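Local coordinates for DUF871 domain-containing protein (Enterococcus faecalis, PDB 2P0O), which is of unknown function but, as a MupG-family protein with a TIM-barrel domain, probably acts as a 6-phospho-N-acetylmuramidase, at residues 20-25 against 219-224; 50-55 against 91-96; 270-275 against 324-329. One frame throughout, in Å; residues are numbered along the deposited sequence.

Interaction 1: 20-25 against 219-224; sequences IIYIKK and VYIGDP
Tyr-22 holds CG anti to its own backbone N (chi1 176°), which carries the phenol away from helix 17-28 and toward Ile-221, the last residue of strand 218-221, and Pro-224 in the loop beyond. The second torsion, 69°, turns the ring so that Pro-224 O meets it obliquely. Tyr-22 CE2 comes closest, 3.1 Å from Pro-224 O. CZ of Tyr-22 lies a little farther from Pro-224 O, at 3.5 Å. The ring thus lies against a backbone carbonyl and not against the proline ring. On the strand, the nearest approach is looser: Tyr-22 OH is 4.2 Å from Ile-221 CG1.

The polar link is made by a water. The water is hydrogen-bonded to Tyr-22 OH at 2.8 Å. It is also hydrogen-bonded to Asp-223 O at 2.8 Å. The phenol is therefore joined to the loop after the strand through one bridging water. The carboxylate of Asp-223 is turned away from the helix. It accepts backbone N-H groups of Gly-180, Arg-185 and Leu-192, which ties this loop to the segment after strand 173-178.

The contact is buried and joins the first helix of the TIM barrel to its last strand. Tyr-22 also packs on Ile-7 of strand 4-8. Strand 218-221 pairs with that strand through Val-219 and Ile-221, and with strand 173-178 through Tyr-220.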
ATOM      1  N   ILE A  20      14.306  11.296   6.973  1.00 55.81           N
ATOM      2  CA  ILE A  20      13.473  12.437   7.365  1.00 55.72           C
ATOM      3  C   ILE A  20      12.730  13.038   6.146  1.00 55.79           C
ATOM      4  O   ILE A  20      11.502  13.194   6.175  1.00 55.45           O
ATOM      5  CB  ILE A  20      14.310  13.478   8.169  1.00 56.30           C
ATOM      6  CG1 ILE A  20      14.764  12.847   9.490  1.00 54.99           C
ATOM      7  CG2 ILE A  20      13.533  14.774   8.414  1.00 55.03           C
ATOM      8  CD1 ILE A  20      15.886  13.589  10.187  1.00 61.71           C
ATOM      9  N   ILE A  21      13.466  13.349   5.079  1.00 55.95           N
ATOM     10  CA  ILE A  21      12.860  13.770   3.798  1.00 55.66           C
ATOM     11  C   ILE A  21      11.710  12.833   3.402  1.00 55.42           C
ATOM     12  O   ILE A  21      10.582  13.277   3.154  1.00 54.93           O
ATOM     13  CB  ILE A  21      13.920  13.889   2.669  1.00 55.31           C
ATOM     14  CG1 ILE A  21      14.783  15.118   2.904  1.00 57.10           C
ATOM     15  CG2 ILE A  21      13.266  14.051   1.310  1.00 55.67           C
ATOM     16  CD1 ILE A  21      16.186  15.040   2.300  1.00 59.95           C
ATOM     17  N   TYR A  22      12.009  11.532   3.384  1.00 55.50           N
ATOM     18  CA  TYR A  22      11.047  10.493   3.108  1.00 55.08           C
ATOM     19  C   TYR A  22       9.793  10.535   3.979  1.00 54.80           C
ATOM     20  O   TYR A  22       8.658  10.470   3.455  1.00 54.88           O
ATOM     21  CB  TYR A  22      11.723   9.128   3.247  1.00 55.17           C
ATOM     22  CG  TYR A  22      10.784   7.932   3.063  1.00 55.84           C
ATOM     23  CD1 TYR A  22      10.224   7.618   1.816  1.00 54.23           C
ATOM     24  CD2 TYR A  22      10.486   7.091   4.145  1.00 56.97           C
ATOM     25  CE1 TYR A  22       9.365   6.477   1.662  1.00 54.44           C
ATOM     26  CE2 TYR A  22       9.644   5.977   4.012  1.00 55.25           C
ATOM     27  CZ  TYR A  22       9.098   5.663   2.775  1.00 55.98           C
ATOM     28  OH  TYR A  22       8.279   4.536   2.683  1.00 56.46           O
ATOM     29  N   ILE A  23       9.992  10.577   5.295  1.00 54.23           N
ATOM     30  CA  ILE A  23       8.874  10.595   6.247  1.00 54.64           C
ATOM     31  C   ILE A  23       7.926  11.789   5.967  1.00 54.27           C
ATOM     32  O   ILE A  23       6.699  11.628   5.825  1.00 54.14           O
ATOM     33  CB  ILE A  23       9.377  10.608   7.716  1.00 54.57           C
ATOM     34  CG1 ILE A  23      10.011   9.263   8.086  1.00 54.47           C
ATOM     35  CG2 ILE A  23       8.230  10.930   8.674  1.00 54.39           C
ATOM     36  CD1 ILE A  23      10.853   9.315   9.377  1.00 54.09           C
ATOM     37  N   LYS A  24       8.517  12.963   5.833  1.00 54.27           N
ATOM     38  CA  LYS A  24       7.776  14.186   5.542  1.00 55.05           C
ATOM     39  C   LYS A  24       7.007  14.111   4.216  1.00 55.28           C
ATOM     40  O   LYS A  24       5.830  14.497   4.152  1.00 55.00           O
ATOM     41  CB  LYS A  24       8.713  15.402   5.550  1.00 55.20           C
ATOM     42  CG  LYS A  24       9.304  15.719   6.903  1.00 57.42           C
ATOM     43  CD  LYS A  24       9.971  17.119   6.909  1.00 60.52           C
ATOM     44  CE  LYS A  24      10.863  17.264   8.135  1.00 62.96           C
ATOM     45  NZ  LYS A  24      11.126  18.693   8.565  1.00 64.24           N
ATOM     46  N   LYS A  25       7.663  13.607   3.167  1.00 55.65           N
ATOM     47  CA  LYS A  25       6.994  13.435   1.876  1.00 56.31           C
ATOM     48  C   LYS A  25       5.847  12.437   1.955  1.00 55.55           C
ATOM     49  O   LYS A  25       4.795  12.661   1.380  1.00 55.42           O
ATOM     50  CB  LYS A  25       7.972  12.960   0.822  1.00 57.26           C
ATOM     51  CG  LYS A  25       8.683  14.090   0.146  1.00 59.74           C
ATOM     52  CD  LYS A  25       9.749  13.570  -0.798  1.00 61.13           C
ATOM     53  CE  LYS A  25      10.587  14.750  -1.268  1.00 62.50           C
ATOM     54  NZ  LYS A  25      11.533  14.253  -2.293  1.00 65.34           N
ATOM     55  N   VAL A 219      -2.791  -0.215   5.786  1.00 57.60           N
ATOM     56  CA  VAL A 219      -1.730  -0.809   4.990  1.00 57.32           C
ATOM     57  C   VAL A 219      -0.437  -0.009   5.164  1.00 57.34           C
ATOM     58  O   VAL A 219      -0.444   1.218   4.979  1.00 56.23           O
ATOM     59  CB  VAL A 219      -2.111  -0.875   3.488  1.00 57.77           C
ATOM     60  CG1 VAL A 219      -1.015  -1.608   2.711  1.00 57.73           C
ATOM     61  CG2 VAL A 219      -3.429  -1.594   3.306  1.00 57.48           C
ATOM     62  N   TYR A 220       0.647  -0.725   5.512  1.00 56.95           N
ATOM     63  CA  TYR A 220       1.969  -0.158   5.733  1.00 57.10           C
ATOM     64  C   TYR A 220       3.009  -0.679   4.748  1.00 56.94           C
ATOM     65  O   TYR A 220       3.063  -1.866   4.455  1.00 56.68           O
ATOM     66  CB  TYR A 220       2.451  -0.472   7.161  1.00 57.04           C
ATOM     67  CG  TYR A 220       1.861   0.467   8.213  1.00 57.22           C
ATOM     68  CD1 TYR A 220       0.461   0.580   8.370  1.00 56.71           C
ATOM     69  CD2 TYR A 220       2.693   1.240   9.052  1.00 56.32           C
ATOM     70  CE1 TYR A 220      -0.092   1.439   9.323  1.00 55.11           C
ATOM     71  CE2 TYR A 220       2.143   2.122  10.033  1.00 56.80           C
ATOM     72  CZ  TYR A 220       0.748   2.199  10.154  1.00 55.89           C
ATOM     73  OH  TYR A 220       0.166   3.020  11.083  1.00 56.90           O
ATOM     74  N   ILE A 221       3.869   0.214   4.280  1.00 56.94           N
ATOM     75  CA  ILE A 221       5.061  -0.196   3.551  1.00 56.11           C
ATOM     76  C   ILE A 221       5.976  -0.917   4.541  1.00 55.91           C
ATOM     77  O   ILE A 221       6.349  -0.341   5.581  1.00 55.67           O
ATOM     78  CB  ILE A 221       5.846   1.002   2.925  1.00 55.48           C
ATOM     79  CG1 ILE A 221       4.886   2.043   2.300  1.00 56.81           C
ATOM     80  CG2 ILE A 221       6.914   0.481   1.925  1.00 55.12           C
ATOM     81  CD1 ILE A 221       3.999   1.456   1.195  1.00 61.22           C
ATOM     82  N   GLY A 222       6.355  -2.155   4.202  1.00 55.40           N
ATOM     83  CA  GLY A 222       7.246  -2.952   5.050  1.00 54.89           C
ATOM     84  C   GLY A 222       8.698  -2.550   4.928  1.00 55.52           C
ATOM     85  O   GLY A 222       9.405  -2.444   5.948  1.00 56.13           O
ATOM     86  N   ASP A 223       9.181  -2.345   3.694  1.00 55.13           N
ATOM     87  CA  ASP A 223      10.581  -1.941   3.498  1.00 54.24           C
ATOM     88  C   ASP A 223      10.861  -0.460   3.848  1.00 54.33           C
ATOM     89  O   ASP A 223       9.917   0.320   4.021  1.00 53.32           O
ATOM     90  CB  ASP A 223      10.991  -2.200   2.065  1.00 54.80           C
ATOM     91  CG  ASP A 223      10.954  -3.654   1.722  1.00 55.41           C
ATOM     92  OD1 ASP A 223      11.963  -4.330   1.968  1.00 56.67           O
ATOM     93  OD2 ASP A 223       9.915  -4.126   1.205  1.00 55.72           O
ATOM     94  N   PRO A 224      12.155  -0.072   3.974  1.00 53.59           N
ATOM     95  CA  PRO A 224      12.515   1.320   4.274  1.00 54.66           C
ATOM     96  C   PRO A 224      11.878   2.430   3.418  1.00 55.83           C
ATOM     97  O   PRO A 224      11.519   3.471   3.972  1.00 56.64           O
ATOM     98  CB  PRO A 224      14.046   1.330   4.133  1.00 55.26           C
ATOM     99  CG  PRO A 224      14.469  -0.084   4.552  1.00 52.51           C
ATOM    100  CD  PRO A 224      13.339  -0.952   3.959  1.00 54.00           C
TER
HETATM  101  O   HOH W   1       8.467   2.660   4.731  1.00 40.54           O

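Interaction 2: 50-55 against 91-96; sequences QRLTDL and LGVTGL
Leu-91 pushes its CD2 methyl against the helical turn formed by Leu-52 and Thr-53, and this is the tight part of the contact. CD2 of Leu-91 sits 4.0 Å from Leu-52 CG, with the two side chains crossing at about a right angle. A first torsion of -157° swings Leu-52 CG to the carbonyl side, where CG itself meets both Leu-91 and Val-93. The second meeting is slacker, with Leu-52 CG 4.4 Å from Val-93 CG2. Leu-52 and Val-93 are buried, and Val-93 also packs on Val-68 of strand 65-70.

The other side is more polar and lies nearer solvent. Thr-53 is exposed. Its OG1 lies 3.8 Å from Leu-91 CD2, while its hydrogen bond goes to Arg-49 O, one turn back in the helix. A water spans the backbones here. It donates to Thr-53 O at 2.6 Å and to Leu-91 O at 2.6 Å.

Gly-92 follows with positive phi (118°) in a Schellman motif that ends helix 86-91. The chain then turns through Val-93 into strand 95-98. This is the turn from helix 86-91 into strand 95-98, packed against the neighbouring outer helix 48-62, as in TIM barrels.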
ATOM      1  N   GLN A  50      17.837   7.539  22.269  1.00 77.09           N
ATOM      2  CA  GLN A  50      17.903   8.850  21.631  1.00 75.98           C
ATOM      3  C   GLN A  50      17.362   8.819  20.204  1.00 74.70           C
ATOM      4  O   GLN A  50      16.747   9.779  19.747  1.00 74.59           O
ATOM      5  CB  GLN A  50      19.279   9.486  21.635  1.00 76.00           C
ATOM      6  CG  GLN A  50      19.186  11.017  21.605  1.00 76.88           C
ATOM      7  CD  GLN A  50      20.119  11.714  20.577  1.00 78.22           C
ATOM      8  OE1 GLN A  50      21.077  12.457  20.968  1.00 78.22           O
ATOM      9  NE2 GLN A  50      19.838  11.495  19.251  1.00 79.11           N
ATOM     10  N   ARG A  51      17.569   7.690  19.514  1.00 73.58           N
ATOM     11  CA  ARG A  51      16.971   7.461  18.188  1.00 72.05           C
ATOM     12  C   ARG A  51      15.434   7.530  18.225  1.00 71.56           C
ATOM     13  O   ARG A  51      14.796   8.108  17.352  1.00 71.80           O
ATOM     14  CB  ARG A  51      17.440   6.120  17.601  1.00 72.03           C
ATOM     15  CG  ARG A  51      18.813   6.213  16.933  1.00 70.98           C
ATOM     16  CD  ARG A  51      19.310   4.888  16.420  1.00 70.58           C
ATOM     17  NE  ARG A  51      20.767   4.916  16.313  1.00 70.96           N
ATOM     18  CZ  ARG A  51      21.529   3.910  15.884  1.00 71.79           C
ATOM     19  NH1 ARG A  51      20.996   2.757  15.495  1.00 70.78           N
ATOM     20  NH2 ARG A  51      22.845   4.065  15.839  1.00 71.46           N
ATOM     21  N   LEU A  52      14.841   6.920  19.245  1.00 70.86           N
ATOM     22  CA  LEU A  52      13.390   6.923  19.428  1.00 70.67           C
ATOM     23  C   LEU A  52      12.898   8.296  19.801  1.00 70.20           C
ATOM     24  O   LEU A  52      11.831   8.682  19.346  1.00 70.22           O
ATOM     25  CB  LEU A  52      12.974   5.903  20.490  1.00 70.88           C
ATOM     26  CG  LEU A  52      11.527   5.298  20.525  1.00 71.44           C
ATOM     27  CD1 LEU A  52      11.134   4.576  19.223  1.00 71.77           C
ATOM     28  CD2 LEU A  52      11.370   4.340  21.707  1.00 71.41           C
ATOM     29  N   THR A  53      13.699   9.056  20.633  1.00 70.17           N
ATOM     30  CA  THR A  53      13.389  10.421  20.974  1.00 69.86           C
ATOM     31  C   THR A  53      13.422  11.296  19.721  1.00 69.48           C
ATOM     32  O   THR A  53      12.592  12.190  19.575  1.00 69.31           O
ATOM     33  CB  THR A  53      14.305  11.002  22.125  1.00 70.48           C
ATOM     34  OG1 THR A  53      14.284  10.065  23.241  1.00 70.67           O
ATOM     35  CG2 THR A  53      13.790  12.400  22.586  1.00 70.11           C
ATOM     36  N   ASP A  54      14.379  11.055  18.813  1.00 69.10           N
ATOM     37  CA  ASP A  54      14.456  11.807  17.478  1.00 68.36           C
ATOM     38  C   ASP A  54      13.242  11.482  16.585  1.00 67.14           C
ATOM     39  O   ASP A  54      12.676  12.387  15.936  1.00 67.47           O
ATOM     40  CB  ASP A  54      15.719  11.445  16.688  1.00 68.54           C
ATOM     41  CG  ASP A  54      17.001  11.804  17.409  1.00 69.98           C
ATOM     42  OD1 ASP A  54      17.084  12.903  18.056  1.00 70.59           O
ATOM     43  OD2 ASP A  54      17.952  10.969  17.317  1.00 71.88           O
ATOM     44  N   LEU A  55      12.855  10.208  16.537  1.00 65.77           N
ATOM     45  CA  LEU A  55      11.752   9.794  15.645  1.00 64.20           C
ATOM     46  C   LEU A  55      10.383  10.324  16.124  1.00 63.14           C
ATOM     47  O   LEU A  55       9.597  10.869  15.331  1.00 62.71           O
ATOM     48  CB  LEU A  55      11.711   8.256  15.444  1.00 64.12           C
ATOM     49  CG  LEU A  55      10.492   7.718  14.652  1.00 63.36           C
ATOM     50  CD1 LEU A  55      10.498   8.243  13.239  1.00 62.74           C
ATOM     51  CD2 LEU A  55      10.361   6.184  14.642  1.00 63.51           C
ATOM     52  N   LEU A  91       7.132  11.040  24.470  1.00 64.20           N
ATOM     53  CA  LEU A  91       8.067  10.950  23.339  1.00 64.00           C
ATOM     54  C   LEU A  91       7.411  11.104  21.963  1.00 63.54           C
ATOM     55  O   LEU A  91       8.036  11.620  21.031  1.00 63.54           O
ATOM     56  CB  LEU A  91       8.791   9.599  23.352  1.00 64.80           C
ATOM     57  CG  LEU A  91      10.242   9.473  23.882  1.00 65.19           C
ATOM     58  CD1 LEU A  91      10.247   9.389  25.416  1.00 68.52           C
ATOM     59  CD2 LEU A  91      10.911   8.239  23.228  1.00 64.40           C
ATOM     60  N   GLY A  92       6.172  10.619  21.827  1.00 63.03           N
ATOM     61  CA  GLY A  92       5.473  10.569  20.525  1.00 61.17           C
ATOM     62  C   GLY A  92       5.123   9.156  20.086  1.00 60.45           C
ATOM     63  O   GLY A  92       4.682   8.926  18.947  1.00 59.99           O
ATOM     64  N   VAL A  93       5.302   8.200  20.989  1.00 59.11           N
ATOM     65  CA  VAL A  93       4.885   6.828  20.707  1.00 58.05           C
ATOM     66  C   VAL A  93       3.392   6.663  21.002  1.00 57.58           C
ATOM     67  O   VAL A  93       2.916   7.062  22.055  1.00 57.79           O
ATOM     68  CB  VAL A  93       5.747   5.823  21.485  1.00 57.99           C
ATOM     69  CG1 VAL A  93       5.230   4.387  21.311  1.00 57.32           C
ATOM     70  CG2 VAL A  93       7.192   5.942  21.027  1.00 57.01           C
ATOM     71  N   THR A  94       2.655   6.082  20.057  1.00 57.42           N
ATOM     72  CA  THR A  94       1.211   5.938  20.204  1.00 56.71           C
ATOM     73  C   THR A  94       0.761   4.497  20.404  1.00 56.36           C
ATOM     74  O   THR A  94      -0.422   4.239  20.657  1.00 55.12           O
ATOM     75  CB  THR A  94       0.471   6.506  18.987  1.00 57.10           C
ATOM     76  OG1 THR A  94       1.053   5.970  17.790  1.00 57.16           O
ATOM     77  CG2 THR A  94       0.528   8.037  18.968  1.00 55.90           C
ATOM     78  N   GLY A  95       1.700   3.561  20.292  1.00 56.25           N
ATOM     79  CA  GLY A  95       1.354   2.155  20.306  1.00 56.22           C
ATOM     80  C   GLY A  95       2.523   1.257  20.633  1.00 56.70           C
ATOM     81  O   GLY A  95       3.668   1.544  20.270  1.00 55.70           O
ATOM     82  N   LEU A  96       2.231   0.178  21.348  1.00 57.32           N
ATOM     83  CA  LEU A  96       3.216  -0.865  21.582  1.00 59.10           C
ATOM     84  C   LEU A  96       2.702  -2.239  21.165  1.00 59.88           C
ATOM     85  O   LEU A  96       1.561  -2.607  21.440  1.00 59.25           O
ATOM     86  CB  LEU A  96       3.717  -0.871  23.028  1.00 58.82           C
ATOM     87  CG  LEU A  96       4.526   0.371  23.422  1.00 59.96           C
ATOM     88  CD1 LEU A  96       4.562   0.543  24.951  1.00 58.96           C
ATOM     89  CD2 LEU A  96       5.934   0.358  22.795  1.00 58.75           C
TER
HETATM   90  O   HOH W   2      10.492  12.313  21.102  1.00 76.33           O

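Interaction 3: 270-275 against 324-329; sequences RDVLRS and VDLPKD
At the edge of the antiparallel sheet in the C-terminal, cyclophilin-like domain, the start of strand 272-275 meets the loop that leaves strand 319-322. Asp-271 and Val-272 are the residues touched, and Val-324 and Leu-326 reach them from the loop. Val-324 CG2 lies 3.8 Å from Asp-271 OD1, and the two side chains approach at a slant. With CG1 of Val-324 at -56°, CG2 is left between the backbone N and the carbonyl carbon, on the side where Asp-271 lies. Next to it, Leu-326 CD1 packs on Val-272 CG1 at 3.8 Å, the side chains crossing at about a right angle. The same CD1 of Leu-326 is 4.2 Å from Asp-271 CB. Leu-326 thus covers the step from the loop residue Asp-271 into the strand.

The carboxylate of Asp-271 is also held from its own side of the contact. Arg-270 NE gives a salt-bridged hydrogen bond to Asp-271 OD1 at 3.0 Å, with an N-H...O angle of 148°. The donor comes from above the carboxylate plane, 42° out of it. Arg-270 NH1 adds a weak bond to the same oxygen. OD1 therefore has arginine donors and the Val-324 methyl as neighbours.

Backbone pairing of Asp-271 with Leu-323 and of Leu-273 with Val-321 continues the ladder beside the contact. The arrangement is side-chain packing where an outermost strand of an antiparallel sheet begins and its partner strand runs out into a loop.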
ATOM      1  N   ARG A 270     -16.523  -6.882 -18.501  1.00 44.03           N
ATOM      2  CA  ARG A 270     -15.693  -7.951 -17.977  1.00 42.99           C
ATOM      3  C   ARG A 270     -14.292  -7.846 -18.589  1.00 42.88           C
ATOM      4  O   ARG A 270     -13.303  -7.917 -17.886  1.00 42.22           O
ATOM      5  CB  ARG A 270     -16.318  -9.316 -18.346  1.00 42.63           C
ATOM      6  CG  ARG A 270     -15.656 -10.510 -17.680  1.00 43.17           C
ATOM      7  CD  ARG A 270     -16.231 -11.802 -18.225  1.00 45.02           C
ATOM      8  NE  ARG A 270     -15.987 -11.889 -19.664  1.00 43.67           N
ATOM      9  CZ  ARG A 270     -16.379 -12.908 -20.417  1.00 43.31           C
ATOM     10  NH1 ARG A 270     -16.113 -12.904 -21.705  1.00 44.86           N
ATOM     11  NH2 ARG A 270     -17.029 -13.932 -19.877  1.00 42.74           N
ATOM     12  N   ASP A 271     -14.227  -7.661 -19.909  1.00 43.35           N
ATOM     13  CA  ASP A 271     -13.013  -7.933 -20.678  1.00 44.25           C
ATOM     14  C   ASP A 271     -12.069  -6.742 -20.833  1.00 44.42           C
ATOM     15  O   ASP A 271     -10.881  -6.936 -21.143  1.00 44.27           O
ATOM     16  CB  ASP A 271     -13.392  -8.368 -22.100  1.00 43.86           C
ATOM     17  CG  ASP A 271     -14.040  -9.713 -22.148  1.00 47.36           C
ATOM     18  OD1 ASP A 271     -13.824 -10.511 -21.218  1.00 51.41           O
ATOM     19  OD2 ASP A 271     -14.750  -9.973 -23.152  1.00 51.07           O
ATOM     20  N   VAL A 272     -12.622  -5.531 -20.700  1.00 43.90           N
ATOM     21  CA  VAL A 272     -11.939  -4.299 -21.101  1.00 43.33           C
ATOM     22  C   VAL A 272     -12.315  -3.168 -20.165  1.00 43.57           C
ATOM     23  O   VAL A 272     -13.390  -3.167 -19.548  1.00 42.79           O
ATOM     24  CB  VAL A 272     -12.318  -3.842 -22.554  1.00 43.95           C
ATOM     25  CG1 VAL A 272     -11.792  -4.822 -23.644  1.00 44.28           C
ATOM     26  CG2 VAL A 272     -13.828  -3.645 -22.717  1.00 42.70           C
ATOM     27  N   LEU A 273     -11.418  -2.205 -20.059  1.00 43.73           N
ATOM     28  CA  LEU A 273     -11.766  -0.886 -19.551  1.00 44.64           C
ATOM     29  C   LEU A 273     -12.277  -0.091 -20.755  1.00 44.47           C
ATOM     30  O   LEU A 273     -11.699  -0.180 -21.844  1.00 45.38           O
ATOM     31  CB  LEU A 273     -10.523  -0.188 -18.962  1.00 43.58           C
ATOM     32  CG  LEU A 273      -9.977  -0.730 -17.649  1.00 44.75           C
ATOM     33  CD1 LEU A 273      -8.761   0.103 -17.170  1.00 42.93           C
ATOM     34  CD2 LEU A 273     -11.068  -0.817 -16.508  1.00 41.92           C
ATOM     35  N   ARG A 274     -13.353   0.657 -20.586  1.00 44.90           N
ATOM     36  CA  ARG A 274     -13.909   1.435 -21.707  1.00 46.65           C
ATOM     37  C   ARG A 274     -13.916   2.915 -21.404  1.00 48.21           C
ATOM     38  O   ARG A 274     -14.559   3.359 -20.436  1.00 48.25           O
ATOM     39  CB  ARG A 274     -15.346   1.010 -22.074  1.00 46.29           C
ATOM     40  CG  ARG A 274     -15.565  -0.454 -22.356  1.00 44.64           C
ATOM     41  CD  ARG A 274     -17.066  -0.719 -22.587  1.00 40.95           C
ATOM     42  NE  ARG A 274     -17.539  -0.092 -23.845  1.00 43.39           N
ATOM     43  CZ  ARG A 274     -18.821   0.032 -24.195  1.00 43.59           C
ATOM     44  NH1 ARG A 274     -19.144   0.582 -25.373  1.00 43.93           N
ATOM     45  NH2 ARG A 274     -19.777  -0.440 -23.407  1.00 40.09           N
ATOM     46  N   SER A 275     -13.240   3.689 -22.248  1.00 51.98           N
ATOM     47  CA  SER A 275     -13.157   5.131 -22.049  1.00 55.57           C
ATOM     48  C   SER A 275     -14.437   5.742 -22.541  1.00 58.38           C
ATOM     49  O   SER A 275     -14.741   5.739 -23.738  1.00 58.62           O
ATOM     50  CB  SER A 275     -11.963   5.743 -22.757  1.00 55.76           C
ATOM     51  OG  SER A 275     -12.025   7.165 -22.661  1.00 57.14           O
ATOM     52  N   VAL A 324      -8.041  -8.751 -20.084  1.00 46.23           N
ATOM     53  CA  VAL A 324      -7.743 -10.146 -20.361  1.00 46.75           C
ATOM     54  C   VAL A 324      -7.114 -10.213 -21.778  1.00 47.22           C
ATOM     55  O   VAL A 324      -7.185  -9.254 -22.523  1.00 46.81           O
ATOM     56  CB  VAL A 324      -9.046 -11.016 -20.301  1.00 47.55           C
ATOM     57  CG1 VAL A 324      -9.759 -10.877 -18.948  1.00 48.76           C
ATOM     58  CG2 VAL A 324     -10.050 -10.619 -21.408  1.00 46.23           C
ATOM     59  N   ASP A 325      -6.521 -11.350 -22.151  1.00 47.73           N
ATOM     60  CA  ASP A 325      -6.005 -11.547 -23.509  1.00 46.91           C
ATOM     61  C   ASP A 325      -7.171 -11.648 -24.486  1.00 46.67           C
ATOM     62  O   ASP A 325      -8.018 -12.552 -24.378  1.00 47.02           O
ATOM     63  CB  ASP A 325      -5.169 -12.827 -23.586  1.00 47.15           C
ATOM     64  CG  ASP A 325      -3.846 -12.721 -22.847  1.00 49.17           C
ATOM     65  OD1 ASP A 325      -3.514 -11.630 -22.314  1.00 51.14           O
ATOM     66  OD2 ASP A 325      -3.121 -13.746 -22.793  1.00 52.56           O
ATOM     67  N   LEU A 326      -7.207 -10.728 -25.442  1.00 46.25           N
ATOM     68  CA  LEU A 326      -8.203 -10.754 -26.507  1.00 45.91           C
ATOM     69  C   LEU A 326      -7.541 -11.006 -27.865  1.00 46.50           C
ATOM     70  O   LEU A 326      -6.393 -10.619 -28.107  1.00 45.65           O
ATOM     71  CB  LEU A 326      -9.058  -9.475 -26.508  1.00 45.48           C
ATOM     72  CG  LEU A 326     -10.116  -9.384 -25.392  1.00 46.51           C
ATOM     73  CD1 LEU A 326     -10.899  -8.068 -25.445  1.00 46.19           C
ATOM     74  CD2 LEU A 326     -11.117 -10.532 -25.532  1.00 49.33           C
ATOM     75  N   PRO A 327      -8.260 -11.692 -28.758  1.00 47.17           N
ATOM     76  CA  PRO A 327      -7.640 -11.958 -30.039  1.00 47.41           C
ATOM     77  C   PRO A 327      -7.656 -10.714 -30.972  1.00 48.49           C
ATOM     78  O   PRO A 327      -8.358  -9.726 -30.693  1.00 49.11           O
ATOM     79  CB  PRO A 327      -8.487 -13.106 -30.584  1.00 47.75           C
ATOM     80  CG  PRO A 327      -9.891 -12.839 -29.994  1.00 47.18           C
ATOM     81  CD  PRO A 327      -9.634 -12.240 -28.646  1.00 46.77           C
ATOM     82  N   LYS A 328      -6.850 -10.768 -32.034  1.00 49.14           N
ATOM     83  CA  LYS A 328      -6.851  -9.822 -33.160  1.00 50.23           C
ATOM     84  C   LYS A 328      -8.267  -9.519 -33.666  1.00 50.39           C
ATOM     85  O   LYS A 328      -9.077 -10.435 -33.820  1.00 50.43           O
ATOM     86  CB  LYS A 328      -6.076 -10.491 -34.308  1.00 51.06           C
ATOM     87  CG  LYS A 328      -5.819  -9.634 -35.525  1.00 54.32           C
ATOM     88  CD  LYS A 328      -6.151 -10.349 -36.831  1.00 57.98           C
ATOM     89  CE  LYS A 328      -5.207 -11.509 -37.125  1.00 60.65           C
ATOM     90  NZ  LYS A 328      -3.825 -11.048 -37.437  1.00 63.71           N
ATOM     91  N   ASP A 329      -8.549  -8.246 -33.953  1.00 50.42           N
ATOM     92  CA  ASP A 329      -9.821  -7.817 -34.549  1.00 49.86           C
ATOM     93  C   ASP A 329      -9.516  -6.719 -35.590  1.00 49.63           C
ATOM     94  O   ASP A 329      -8.980  -5.663 -35.237  1.00 48.99           O
ATOM     95  CB  ASP A 329     -10.766  -7.322 -33.432  1.00 49.98           C
ATOM     96  CG  ASP A 329     -12.189  -7.014 -33.919  1.00 51.68           C
ATOM     97  OD1 ASP A 329     -12.364  -6.416 -35.000  1.00 52.01           O
ATOM     98  OD2 ASP A 329     -13.161  -7.319 -33.183  1.00 54.39           O
TER

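How the interactions relate
From the N terminus, helix 17-28 supplies the first half of interaction 1, and helix 48-62 that of interaction 2. Residues 91-96 close the short loop of interaction 2. Residues 219-224 close the much longer one of interaction 1, which encloses it. Interaction 1 joins the first helix to the last strand where the barrel closes on itself; interaction 2 joins helix 48-62 to the turn that leads into strand 95-98. They touch where Ile-23 CD1 meets Leu-55 CD1 at 4.0 Å. Interaction 3 follows in series. It opens and closes within the C-terminal domain, centred about 36 Å from the centre of interaction 1 and 50 Å from that of interaction 2.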